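Local coordinates for protein translation initiation factor 6 (Methanocaldococcus jannaschii, PDB 1G61) that binds the 50S ribosomal subunit and prevents it from joining the 30S subunit to form the 70S initiation complex, at residues E24-P29 / L44-L49; T51-S56 / K74-E79; L112-G117 / S177-E182; T163-E168 / K186-K191. One frame throughout, in Å; residues are numbered along the deposited sequence.

Interaction 1. Residues E24-P29 / L44-L49; sequences EITLLP and LETKCL
The two parallel strands of a beta-alpha-beta unit pair here, Ile25 lying beside Lys47, Thr26 beside Cys48 and Leu27 beside Leu49. Four backbone bonds zip them together. Lys47 N donates to Glu24 O, Thr26 sends its N to Lys47 O and takes Leu49 N on its own O (2.9 Å), and Leu28 N closes the run on Leu49 O. Helix 34-44 is the crossover between the strands, and it covers the face that carries Thr26 and Cys48, with Val40 on Thr26 and Val37 and Ser41 on Cys48. On that face the hydroxyls Thr26 OG1 and Thr46 OG1 meet at 2.7 Å, the two side chains crossing at about a right angle. Thr46 OG1 gets there by sitting between its own N and carbonyl carbon (chi1 50°), turned to strand 25-28. Leu44 CD1, at the end of the helix, lies 3.5 Å from Thr26 OG1, which has a second hydroxyl partner in Thr21. Further along, Cys48 SG touches both Thr26 CB (3.8 Å) and Leu28 CD1 (3.9 Å). The other face carries Ile25, Leu27 and Leu49; Leu27 CD2 reaches Leu49 CB at 4.0 Å, and Phe87 of helix 78-90 packs on both Ile25 and Leu49.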
loop_
_atom_site.group_PDB
_atom_site.type_symbol
_atom_site.label_atom_id
_atom_site.label_comp_id
_atom_site.label_asym_id
_atom_site.label_seq_id
_atom_site.Cartn_x
_atom_site.Cartn_y
_atom_site.Cartn_z
ATOM N N GLU A 24 -0.850 8.600 -8.047
ATOM C CA GLU A 24 -1.747 8.864 -9.187
ATOM C C GLU A 24 -3.039 8.091 -9.147
ATOM O O GLU A 24 -4.087 8.607 -9.607
ATOM C CB GLU A 24 -1.023 8.609 -10.517
ATOM C CG GLU A 24 0.190 9.513 -10.733
ATOM C CD GLU A 24 1.538 9.165 -10.120
ATOM O OE1 GLU A 24 1.855 7.980 -9.721
ATOM O OE2 GLU A 24 2.414 10.100 -10.007
ATOM N N ILE A 25 -3.019 6.869 -8.610
ATOM C CA ILE A 25 -4.233 6.029 -8.648
ATOM C C ILE A 25 -4.514 5.435 -7.282
ATOM O O ILE A 25 -3.615 5.261 -6.474
ATOM C CB ILE A 25 -4.101 4.861 -9.658
ATOM C CG1 ILE A 25 -3.087 3.765 -9.282
ATOM C CG2 ILE A 25 -3.886 5.429 -11.062
ATOM C CD1 ILE A 25 -3.040 2.596 -10.262
ATOM N N THR A 26 -5.759 5.083 -7.030
ATOM C CA THR A 26 -6.179 4.335 -5.887
ATOM C C THR A 26 -7.106 3.215 -6.320
ATOM O O THR A 26 -8.006 3.488 -7.102
ATOM C CB THR A 26 -6.925 5.249 -4.881
ATOM O OG1 THR A 26 -6.080 6.387 -4.579
ATOM C CG2 THR A 26 -7.239 4.456 -3.628
ATOM N N LEU A 27 -6.836 2.003 -5.855
ATOM C CA LEU A 27 -7.695 0.853 -6.151
ATOM C C LEU A 27 -8.541 0.578 -4.925
ATOM O O LEU A 27 -7.987 0.518 -3.816
ATOM C CB LEU A 27 -6.888 -0.390 -6.541
ATOM C CG LEU A 27 -5.852 -0.234 -7.669
ATOM C CD1 LEU A 27 -5.396 -1.612 -8.124
ATOM C CD2 LEU A 27 -6.347 0.493 -8.880
ATOM N N LEU A 28 -9.851 0.421 -5.143
ATOM C CA LEU A 28 -10.817 0.346 -4.069
ATOM C C LEU A 28 -11.775 -0.813 -4.261
ATOM O O LEU A 28 -11.971 -1.287 -5.393
ATOM C CB LEU A 28 -11.661 1.642 -3.992
ATOM C CG LEU A 28 -10.891 2.926 -3.635
ATOM C CD1 LEU A 28 -11.727 4.156 -3.875
ATOM C CD2 LEU A 28 -10.411 2.837 -2.176
ATOM N N PRO A 29 -12.408 -1.302 -3.210
ATOM C CA PRO A 29 -13.386 -2.407 -3.381
ATOM C C PRO A 29 -14.640 -1.969 -4.115
ATOM O O PRO A 29 -15.042 -0.821 -3.975
ATOM C CB PRO A 29 -13.720 -2.806 -1.948
ATOM C CG PRO A 29 -13.122 -1.814 -1.067
ATOM C CD PRO A 29 -12.257 -0.882 -1.824
ATOM N N LEU A 44 -6.661 11.887 -1.273
ATOM C CA LEU A 44 -5.414 11.381 -1.869
ATOM C C LEU A 44 -5.061 12.091 -3.158
ATOM O O LEU A 44 -3.916 11.965 -3.642
ATOM C CB LEU A 44 -5.561 9.868 -2.124
ATOM C CG LEU A 44 -5.791 9.058 -0.850
ATOM C CD1 LEU A 44 -5.905 7.601 -1.266
ATOM C CD2 LEU A 44 -4.675 9.287 0.173
ATOM N N GLU A 45 -6.009 12.834 -3.728
ATOM C CA GLU A 45 -5.863 13.556 -5.023
ATOM C C GLU A 45 -5.495 12.550 -6.108
ATOM O O GLU A 45 -4.535 12.735 -6.831
ATOM C CB GLU A 45 -4.804 14.664 -4.868
ATOM C CG GLU A 45 -5.192 15.664 -3.796
ATOM C CD GLU A 45 -4.239 16.818 -3.621
ATOM O OE1 GLU A 45 -3.603 17.235 -4.624
ATOM O OE2 GLU A 45 -4.150 17.285 -2.457
ATOM N N THR A 46 -6.262 11.475 -6.251
ATOM C CA THR A 46 -5.952 10.400 -7.185
ATOM C C THR A 46 -7.158 10.082 -8.075
ATOM O O THR A 46 -8.270 10.517 -7.732
ATOM C CB THR A 46 -5.622 9.084 -6.440
ATOM O OG1 THR A 46 -6.677 8.884 -5.499
ATOM C CG2 THR A 46 -4.291 9.182 -5.722
ATOM N N LYS A 47 -6.957 9.333 -9.131
ATOM C CA LYS A 47 -7.967 8.677 -9.932
ATOM C C LYS A 47 -8.249 7.305 -9.299
ATOM O O LYS A 47 -7.314 6.540 -9.050
ATOM C CB LYS A 47 -7.547 8.558 -11.395
ATOM C CG LYS A 47 -7.420 9.908 -12.102
ATOM C CD LYS A 47 -8.788 10.467 -12.485
ATOM C CE LYS A 47 -8.689 11.777 -13.273
ATOM N NZ LYS A 47 -10.034 12.213 -13.762
ATOM N N CYS A 48 -9.505 7.031 -9.032
ATOM C CA CYS A 48 -9.895 5.849 -8.285
ATOM C C CYS A 48 -10.545 4.832 -9.206
ATOM O O CYS A 48 -11.409 5.189 -10.005
ATOM C CB CYS A 48 -10.874 6.217 -7.183
ATOM S SG CYS A 48 -10.113 7.099 -5.817
ATOM N N LEU A 49 -10.131 3.599 -9.076
ATOM C CA LEU A 49 -10.760 2.476 -9.765
ATOM C C LEU A 49 -11.333 1.497 -8.746
ATOM O O LEU A 49 -10.578 1.051 -7.848
ATOM C CB LEU A 49 -9.730 1.709 -10.616
ATOM C CG LEU A 49 -10.269 0.416 -11.238
ATOM C CD1 LEU A 49 -11.388 0.706 -12.243
ATOM C CD2 LEU A 49 -9.140 -0.387 -11.894
#

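Interaction 2. Residues T51-S56 / K74-E79; sequences TNIGGS and KIVEDE
Ile75 opens the contact by laying its side chain and carbonyl against Gly54, part of the type I' turn that runs from Ile53 to Ser56. Its CG1, held between the backbone N and the carbonyl carbon (chi1 58°), lies 4.0 Å from Gly54 CA, and CD1 is scarcely farther off. The carbonyl of the same residue takes a CA-H...O contact, Gly54 CA to Ile75 O at 3.2 Å. Gly54 has positive phi, and both the Ile75 side chain and Ile75 O close on its CA. At Val76 the contact turns apolar but stays loose: Val76 CG2 meets Ile53 CG2 at 4.3 Å, while Val76 CA lies 4.0 Å from Gly54 N. Glu77 follows at the N-cap position of helix 78-90. Its chain, extended beyond CG (chi2 179°), carries the carboxylate up to the turn, where Glu77 OE2 comes within 3.4 Å of both Gly54 C and Gly55 N, at a poor angle for a bond with that N-H. The glycine amides are instead gripped by Glu80, one carboxylate oxygen to each, and the oxygen that takes Gly54 N also accepts Glu77 N. The turn itself is closed by mutual backbone bonds between Ile53 and Ser56. All this lies near the surface, where the loop between strand 47-50 and helix 59-62 meets the link from strand 69-73 into helix 78-90; Ile53 also packs on Leu72, Val59 and Leu62.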
loop_
_atom_site.group_PDB
_atom_site.type_symbol
_atom_site.label_atom_id
_atom_site.label_comp_id
_atom_site.label_asym_id
_atom_site.label_seq_id
_atom_site.Cartn_x
_atom_site.Cartn_y
_atom_site.Cartn_z
ATOM N N THR A 51 -12.443 -2.242 -8.314
ATOM C CA THR A 51 -12.227 -3.503 -9.008
ATOM C C THR A 51 -12.082 -4.616 -7.986
ATOM O O THR A 51 -11.627 -4.411 -6.861
ATOM C CB THR A 51 -11.004 -3.415 -9.939
ATOM O OG1 THR A 51 -10.933 -4.616 -10.744
ATOM C CG2 THR A 51 -9.673 -3.327 -9.197
ATOM N N ASN A 52 -12.435 -5.840 -8.379
ATOM C CA ASN A 52 -12.000 -7.032 -7.697
ATOM C C ASN A 52 -10.604 -7.426 -8.161
ATOM O O ASN A 52 -10.183 -7.030 -9.266
ATOM C CB ASN A 52 -12.930 -8.211 -8.031
ATOM C CG ASN A 52 -14.325 -8.133 -7.419
ATOM O OD1 ASN A 52 -14.553 -7.467 -6.420
ATOM N ND2 ASN A 52 -15.235 -8.854 -8.070
ATOM N N ILE A 53 -9.920 -8.241 -7.366
ATOM C CA ILE A 53 -8.704 -8.953 -7.795
ATOM C C ILE A 53 -8.848 -10.430 -7.370
ATOM O O ILE A 53 -9.055 -10.652 -6.188
ATOM C CB ILE A 53 -7.380 -8.370 -7.290
ATOM C CG1 ILE A 53 -7.221 -6.918 -7.797
ATOM C CG2 ILE A 53 -6.188 -9.247 -7.690
ATOM C CD1 ILE A 53 -5.981 -6.179 -7.324
ATOM N N GLY A 54 -8.791 -11.367 -8.315
ATOM C CA GLY A 54 -8.985 -12.770 -7.975
ATOM C C GLY A 54 -10.404 -13.018 -7.508
ATOM O O GLY A 54 -10.680 -14.024 -6.826
ATOM N N GLY A 55 -11.373 -12.177 -7.849
ATOM C CA GLY A 55 -12.746 -12.344 -7.442
ATOM C C GLY A 55 -13.033 -11.665 -6.132
ATOM O O GLY A 55 -14.202 -11.696 -5.699
ATOM N N SER A 56 -12.030 -11.106 -5.500
ATOM C CA SER A 56 -11.940 -10.645 -4.145
ATOM C C SER A 56 -11.947 -9.134 -4.007
ATOM O O SER A 56 -11.419 -8.449 -4.874
ATOM C CB SER A 56 -10.623 -11.241 -3.550
ATOM O OG SER A 56 -10.399 -10.795 -2.258
ATOM N N LYS A 74 -1.291 -14.332 -9.346
ATOM C CA LYS A 74 -1.621 -15.236 -10.440
ATOM C C LYS A 74 -3.123 -15.485 -10.544
ATOM O O LYS A 74 -3.583 -15.974 -11.586
ATOM C CB LYS A 74 -0.860 -16.564 -10.279
ATOM C CG LYS A 74 -1.273 -17.344 -9.028
ATOM C CD LYS A 74 -0.414 -18.594 -8.874
ATOM C CE LYS A 74 -0.728 -19.313 -7.568
ATOM N NZ LYS A 74 -0.281 -20.735 -7.593
ATOM N N ILE A 75 -3.884 -15.214 -9.492
ATOM C CA ILE A 75 -5.325 -15.466 -9.492
ATOM C C ILE A 75 -6.077 -14.330 -10.157
ATOM O O ILE A 75 -7.316 -14.399 -10.224
ATOM C CB ILE A 75 -5.815 -15.699 -8.040
ATOM C CG1 ILE A 75 -5.531 -14.532 -7.080
ATOM C CG2 ILE A 75 -5.317 -17.022 -7.459
ATOM C CD1 ILE A 75 -6.219 -14.691 -5.719
ATOM N N VAL A 76 -5.410 -13.252 -10.632
ATOM C CA VAL A 76 -6.186 -12.187 -11.266
ATOM C C VAL A 76 -6.930 -12.770 -12.456
ATOM O O VAL A 76 -6.408 -13.595 -13.208
ATOM C CB VAL A 76 -5.266 -10.987 -11.610
ATOM C CG1 VAL A 76 -4.288 -11.354 -12.739
ATOM C CG2 VAL A 76 -6.081 -9.770 -11.987
ATOM N N GLU A 77 -8.173 -12.349 -12.641
ATOM C CA GLU A 77 -9.024 -12.898 -13.688
ATOM C C GLU A 77 -8.922 -12.083 -14.952
ATOM O O GLU A 77 -8.619 -10.884 -14.881
ATOM C CB GLU A 77 -10.483 -12.958 -13.157
ATOM C CG GLU A 77 -10.468 -13.846 -11.901
ATOM C CD GLU A 77 -11.785 -14.022 -11.201
ATOM O OE1 GLU A 77 -12.836 -13.547 -11.680
ATOM O OE2 GLU A 77 -11.888 -14.660 -10.124
ATOM N N ASP A 78 -9.139 -12.668 -16.124
ATOM C CA ASP A 78 -9.006 -11.916 -17.365
ATOM C C ASP A 78 -9.859 -10.676 -17.392
ATOM O O ASP A 78 -9.401 -9.625 -17.863
ATOM C CB ASP A 78 -9.377 -12.837 -18.542
ATOM C CG ASP A 78 -8.352 -13.912 -18.828
ATOM O OD1 ASP A 78 -7.243 -13.897 -18.255
ATOM O OD2 ASP A 78 -8.665 -14.793 -19.646
ATOM N N GLU A 79 -11.088 -10.715 -16.918
ATOM C CA GLU A 79 -11.963 -9.530 -16.956
ATOM C C GLU A 79 -11.408 -8.472 -16.022
ATOM O O GLU A 79 -11.536 -7.288 -16.341
ATOM C CB GLU A 79 -13.404 -9.895 -16.580
ATOM C CG GLU A 79 -14.495 -8.907 -16.954
ATOM C CD GLU A 79 -15.922 -9.417 -16.841
ATOM O OE1 GLU A 79 -16.704 -8.934 -15.977
ATOM O OE2 GLU A 79 -16.366 -10.308 -17.612
#

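Interaction 3. Residues L112-G117 / S177-E182; sequences LTNDKG and SLFKVE
The Phe179 ring presents its edge to the 112-117 turn, with Leu112 O and Gly117 O close to the ring plane; Gly117 O lies 3.2 Å from Phe179 CE2. Leu178 CD2 sits over one face, offset toward the rim. Leu112 comes in at about a right angle, Leu112 CD2 3.7 Å from Phe179 CZ. The second flat group, the Asn114 amide, stands 81° from the ring plane. Asn114 ND2 gives a nearly straight bond to Phe179 O (3.0 Å, 173°), in the carbonyl plane on a lone pair, and has a second acceptor in Thr157 O. Asn114 OD1 turns back to its own loop as an Asx turn, accepting Lys116 N at 2.8 Å, well above the amide plane, and Gly117 N nearly in line with the C=O, though bent at its hydrogen (132°). Together these bonds hold the amide. Lys116, bent at chi3, brings its NZ to Lys180 O at 2.8 Å, and Asn158 O is a second partner of that amine. Lys180 is the C' residue of the Schellman motif ending helix 169-179. The contact thus seats that helix end against the hairpin of strands 111-113 and 117-120, with Val156 of strand 154-156 packing on Phe179.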
loop_
_atom_site.group_PDB
_atom_site.type_symbol
_atom_site.label_atom_id
_atom_site.label_comp_id
_atom_site.label_asym_id
_atom_site.label_seq_id
_atom_site.Cartn_x
_atom_site.Cartn_y
_atom_site.Cartn_z
ATOM N N LEU A 112 6.438 -3.852 0.145
ATOM C CA LEU A 112 6.259 -2.486 0.620
ATOM C C LEU A 112 7.052 -1.565 -0.303
ATOM O O LEU A 112 8.272 -1.712 -0.328
ATOM C CB LEU A 112 6.764 -2.404 2.049
ATOM C CG LEU A 112 6.727 -1.083 2.781
ATOM C CD1 LEU A 112 5.285 -0.691 3.102
ATOM C CD2 LEU A 112 7.532 -1.211 4.077
ATOM N N THR A 113 6.421 -0.659 -1.032
ATOM C CA THR A 113 7.130 0.126 -2.041
ATOM C C THR A 113 6.672 1.561 -2.064
ATOM O O THR A 113 5.483 1.856 -1.882
ATOM C CB THR A 113 6.964 -0.514 -3.427
ATOM O OG1 THR A 113 7.909 0.083 -4.353
ATOM C CG2 THR A 113 5.546 -0.376 -4.019
ATOM N N ASN A 114 7.633 2.450 -2.366
ATOM C CA ASN A 114 7.239 3.783 -2.830
ATOM C C ASN A 114 7.820 3.941 -4.240
ATOM O O ASN A 114 8.082 2.918 -4.924
ATOM C CB ASN A 114 7.610 4.900 -1.869
ATOM C CG ASN A 114 9.097 5.047 -1.639
ATOM O OD1 ASN A 114 9.911 4.408 -2.322
ATOM N ND2 ASN A 114 9.467 5.914 -0.679
ATOM N N ASP A 115 8.063 5.157 -4.724
ATOM C CA ASP A 115 8.603 5.352 -6.074
ATOM C C ASP A 115 10.127 5.369 -6.083
ATOM O O ASP A 115 10.671 5.650 -7.166
ATOM C CB ASP A 115 8.081 6.683 -6.654
ATOM C CG ASP A 115 6.582 6.624 -6.865
ATOM O OD1 ASP A 115 5.986 5.532 -6.886
ATOM O OD2 ASP A 115 5.928 7.685 -6.966
ATOM N N LYS A 116 10.766 5.079 -4.949
ATOM C CA LYS A 116 12.211 5.140 -4.797
ATOM C C LYS A 116 12.813 3.847 -4.275
ATOM O O LYS A 116 14.030 3.673 -4.473
ATOM C CB LYS A 116 12.643 6.328 -3.866
ATOM C CG LYS A 116 12.232 7.670 -4.491
ATOM C CD LYS A 116 12.438 8.857 -3.578
ATOM C CE LYS A 116 11.332 8.979 -2.551
ATOM N NZ LYS A 116 11.562 10.161 -1.658
ATOM N N GLY A 117 12.039 2.936 -3.657
ATOM C CA GLY A 117 12.629 1.688 -3.103
ATOM C C GLY A 117 11.484 0.758 -2.690
ATOM O O GLY A 117 10.346 1.199 -2.477
ATOM N N SER A 177 16.693 4.851 4.668
ATOM C CA SER A 177 17.655 4.872 3.572
ATOM C C SER A 177 17.078 4.202 2.343
ATOM O O SER A 177 17.162 4.708 1.211
ATOM C CB SER A 177 18.955 4.185 4.057
ATOM O OG SER A 177 19.844 4.054 2.979
ATOM N N LEU A 178 16.435 3.021 2.494
ATOM C CA LEU A 178 15.884 2.264 1.375
ATOM C C LEU A 178 14.815 3.054 0.629
ATOM O O LEU A 178 14.745 3.070 -0.590
ATOM C CB LEU A 178 15.283 0.928 1.860
ATOM C CG LEU A 178 14.567 0.076 0.825
ATOM C CD1 LEU A 178 15.484 -0.302 -0.329
ATOM C CD2 LEU A 178 13.991 -1.157 1.527
ATOM N N PHE A 179 13.955 3.751 1.384
ATOM C CA PHE A 179 12.815 4.431 0.811
ATOM C C PHE A 179 13.130 5.899 0.524
ATOM O O PHE A 179 12.289 6.586 -0.103
ATOM C CB PHE A 179 11.617 4.300 1.785
ATOM C CG PHE A 179 11.104 2.883 1.856
ATOM C CD1 PHE A 179 11.027 2.223 3.075
ATOM C CD2 PHE A 179 10.684 2.226 0.690
ATOM C CE1 PHE A 179 10.521 0.920 3.133
ATOM C CE2 PHE A 179 10.182 0.938 0.753
ATOM C CZ PHE A 179 10.123 0.296 1.965
ATOM N N LYS A 180 14.314 6.373 0.933
ATOM C CA LYS A 180 14.779 7.741 0.666
ATOM C C LYS A 180 13.761 8.756 1.145
ATOM O O LYS A 180 13.386 9.697 0.437
ATOM C CB LYS A 180 15.082 7.929 -0.809
ATOM C CG LYS A 180 16.252 7.177 -1.362
ATOM C CD LYS A 180 17.454 7.511 -0.506
ATOM C CE LYS A 180 18.683 6.673 -0.804
ATOM N NZ LYS A 180 19.366 6.416 0.506
ATOM N N VAL A 181 13.311 8.580 2.399
ATOM C CA VAL A 181 12.321 9.485 3.007
ATOM C C VAL A 181 12.949 10.321 4.118
ATOM O O VAL A 181 13.892 9.889 4.786
ATOM C CB VAL A 181 11.098 8.736 3.564
ATOM C CG1 VAL A 181 10.323 8.167 2.381
ATOM C CG2 VAL A 181 11.468 7.610 4.516
ATOM N N GLU A 182 12.422 11.524 4.331
ATOM C CA GLU A 182 13.006 12.377 5.380
ATOM C C GLU A 182 12.207 12.206 6.657
ATOM O O GLU A 182 12.689 12.592 7.731
ATOM C CB GLU A 182 13.044 13.848 5.014
ATOM C CG GLU A 182 13.853 14.211 3.786
ATOM C CD GLU A 182 15.335 13.915 3.824
ATOM O OE1 GLU A 182 15.969 13.734 4.890
ATOM O OE2 GLU A 182 15.920 13.854 2.722
#

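Interaction 4. Residues T163-E168 / K186-K191; sequences THPLVE and KGTANK
Thr163 and Lys186 form a parallel beta bridge at the ends of strands 160-163 and 183-186, the two strands of a beta-alpha-beta crossover with helix 169-179 between them. This is the tight part. Gly187 N donates to Thr163 O at 3.0 Å, almost along the C=O axis, and Lys186 CA adds a CA-H...O contact to the same oxygen. Beside it Thr163 OG1 touches Lys186 CB at 3.4 Å while its proton goes to His164 O. That carbonyl also accepts Val167 N from the opposite face of its plane, closing the type I turn from His164 to Val167. Leu172 and Leu175 of helix 169-179 pack on Thr163 on the buried side. Equally close is Pro165, which lies across Gly187 with Pro165 CD 3.4 Å from Gly187 O; Pro165 CG reaches Thr188 CG2 at 3.8 Å, the two side chains crossing at about a right angle. Thr188 turns its hydroxyl elsewhere, to Glu217 of helix 215-225. The solvent side belongs to the Lys186 arm, exposed yet still spanning the turn: with CG between N and the carbonyl carbon (chi1 56°) it starts out past Thr163, then bends at chi3. It ends with Lys186 NZ bonded to Val167 O at 2.8 Å, 35° above that carbonyl's plane, just before helix 169-179 begins.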
loop_
_atom_site.group_PDB
_atom_site.type_symbol
_atom_site.label_atom_id
_atom_site.label_comp_id
_atom_site.label_asym_id
_atom_site.label_seq_id
_atom_site.Cartn_x
_atom_site.Cartn_y
_atom_site.Cartn_z
ATOM N N THR A 163 6.048 2.536 10.728
ATOM C CA THR A 163 6.211 1.103 10.926
ATOM C C THR A 163 5.475 0.602 12.163
ATOM O O THR A 163 5.142 1.389 13.046
ATOM C CB THR A 163 7.695 0.694 11.065
ATOM O OG1 THR A 163 8.185 1.127 12.350
ATOM C CG2 THR A 163 8.544 1.379 10.002
ATOM N N HIS A 164 5.334 -0.711 12.243
ATOM C CA HIS A 164 5.067 -1.456 13.455
ATOM C C HIS A 164 5.850 -0.875 14.629
ATOM O O HIS A 164 7.033 -0.506 14.492
ATOM C CB HIS A 164 5.561 -2.898 13.165
ATOM C CG HIS A 164 5.219 -3.913 14.206
ATOM N ND1 HIS A 164 5.696 -3.910 15.505
ATOM C CD2 HIS A 164 4.398 -4.988 14.089
ATOM C CE1 HIS A 164 5.180 -4.979 16.135
ATOM N NE2 HIS A 164 4.393 -5.642 15.295
ATOM N N PRO A 165 5.204 -0.801 15.794
ATOM C CA PRO A 165 5.842 -0.131 16.952
ATOM C C PRO A 165 7.107 -0.812 17.443
ATOM O O PRO A 165 7.867 -0.145 18.210
ATOM C CB PRO A 165 4.725 -0.146 18.010
ATOM C CG PRO A 165 3.807 -1.212 17.616
ATOM C CD PRO A 165 3.854 -1.315 16.111
ATOM N N LEU A 166 7.400 -2.063 17.112
ATOM C CA LEU A 166 8.556 -2.763 17.674
ATOM C C LEU A 166 9.757 -2.733 16.759
ATOM O O LEU A 166 10.749 -3.445 16.979
ATOM C CB LEU A 166 8.212 -4.220 18.053
ATOM C CG LEU A 166 7.179 -4.316 19.187
ATOM C CD1 LEU A 166 6.915 -5.771 19.536
ATOM C CD2 LEU A 166 7.629 -3.500 20.396
ATOM N N VAL A 167 9.749 -1.898 15.741
ATOM C CA VAL A 167 10.938 -1.737 14.883
ATOM C C VAL A 167 12.034 -1.029 15.657
ATOM O O VAL A 167 11.830 0.016 16.308
ATOM C CB VAL A 167 10.564 -0.930 13.628
ATOM C CG1 VAL A 167 11.804 -0.509 12.867
ATOM C CG2 VAL A 167 9.662 -1.728 12.716
ATOM N N GLU A 168 13.244 -1.604 15.603
ATOM C CA GLU A 168 14.363 -1.036 16.359
ATOM C C GLU A 168 15.048 0.049 15.534
ATOM O O GLU A 168 14.901 0.084 14.311
ATOM C CB GLU A 168 15.327 -2.179 16.747
ATOM C CG GLU A 168 14.701 -3.150 17.730
ATOM C CD GLU A 168 15.514 -4.319 18.186
ATOM O OE1 GLU A 168 16.765 -4.290 18.102
ATOM O OE2 GLU A 168 14.893 -5.317 18.652
ATOM N N LYS A 186 7.227 5.189 14.177
ATOM C CA LYS A 186 6.629 3.902 14.489
ATOM C C LYS A 186 5.420 4.088 15.369
ATOM O O LYS A 186 5.398 4.989 16.211
ATOM C CB LYS A 186 7.638 2.963 15.130
ATOM C CG LYS A 186 8.360 3.388 16.377
ATOM C CD LYS A 186 9.478 2.424 16.747
ATOM C CE LYS A 186 9.576 2.093 18.217
ATOM N NZ LYS A 186 10.503 0.956 18.602
ATOM N N GLY A 187 4.424 3.237 15.250
ATOM C CA GLY A 187 3.214 3.426 16.066
ATOM C C GLY A 187 2.153 2.391 15.668
ATOM O O GLY A 187 2.392 1.459 14.906
ATOM N N THR A 188 0.972 2.578 16.236
ATOM C CA THR A 188 -0.174 1.710 15.922
ATOM C C THR A 188 -1.270 2.486 15.202
ATOM O O THR A 188 -1.229 3.716 15.068
ATOM C CB THR A 188 -0.740 1.047 17.192
ATOM O OG1 THR A 188 -1.080 2.072 18.142
ATOM C CG2 THR A 188 0.285 0.118 17.845
ATOM N N ALA A 189 -2.273 1.745 14.724
ATOM C CA ALA A 189 -3.468 2.379 14.167
ATOM C C ALA A 189 -4.687 1.579 14.630
ATOM O O ALA A 189 -4.525 0.487 15.182
ATOM C CB ALA A 189 -3.371 2.446 12.656
ATOM N N ASN A 190 -5.864 2.135 14.416
ATOM C CA ASN A 190 -7.083 1.431 14.784
ATOM C C ASN A 190 -7.047 0.967 16.254
ATOM O O ASN A 190 -7.462 -0.136 16.562
ATOM C CB ASN A 190 -7.372 0.273 13.843
ATOM C CG ASN A 190 -8.030 0.705 12.537
ATOM O OD1 ASN A 190 -8.662 1.775 12.484
ATOM N ND2 ASN A 190 -7.876 -0.097 11.495
ATOM N N LYS A 191 -6.607 1.808 17.146
ATOM C CA LYS A 191 -6.636 1.539 18.584
ATOM C C LYS A 191 -5.802 0.312 18.933
ATOM O O LYS A 191 -6.242 -0.614 19.606
ATOM C CB LYS A 191 -8.068 1.394 19.105
ATOM C CG LYS A 191 -8.200 1.631 20.607
ATOM C CD LYS A 191 -9.610 1.200 21.043
ATOM C CE LYS A 191 -9.788 1.468 22.531
ATOM N NZ LYS A 191 -11.169 1.242 22.981
#

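How the interactions relate
Interactions 1 and 2 follow one another in the chain and touch, Leu28 O taking a probable hydrogen bond from Thr51 N at 3.1 Å; their centres lie about 17 Å apart. Helix 78-90 joins them, packing on the strand pair of interaction 1 while its start carries interaction 2. Interactions 3 and 4 interleave in sequence and share helix 169-179: segment 163-168 of interaction 4 leads into it, and segment 177-182 of interaction 3 ends it. Interactions 2 and 4 stand on opposite sides of the chain's centre, about 31 Å between centres. Within the pseudo-fivefold, pentein-like ring of alpha/beta subdomains, interactions 1, 2 and 4 are local closures, whereas interaction 3 bridges some 60 residues.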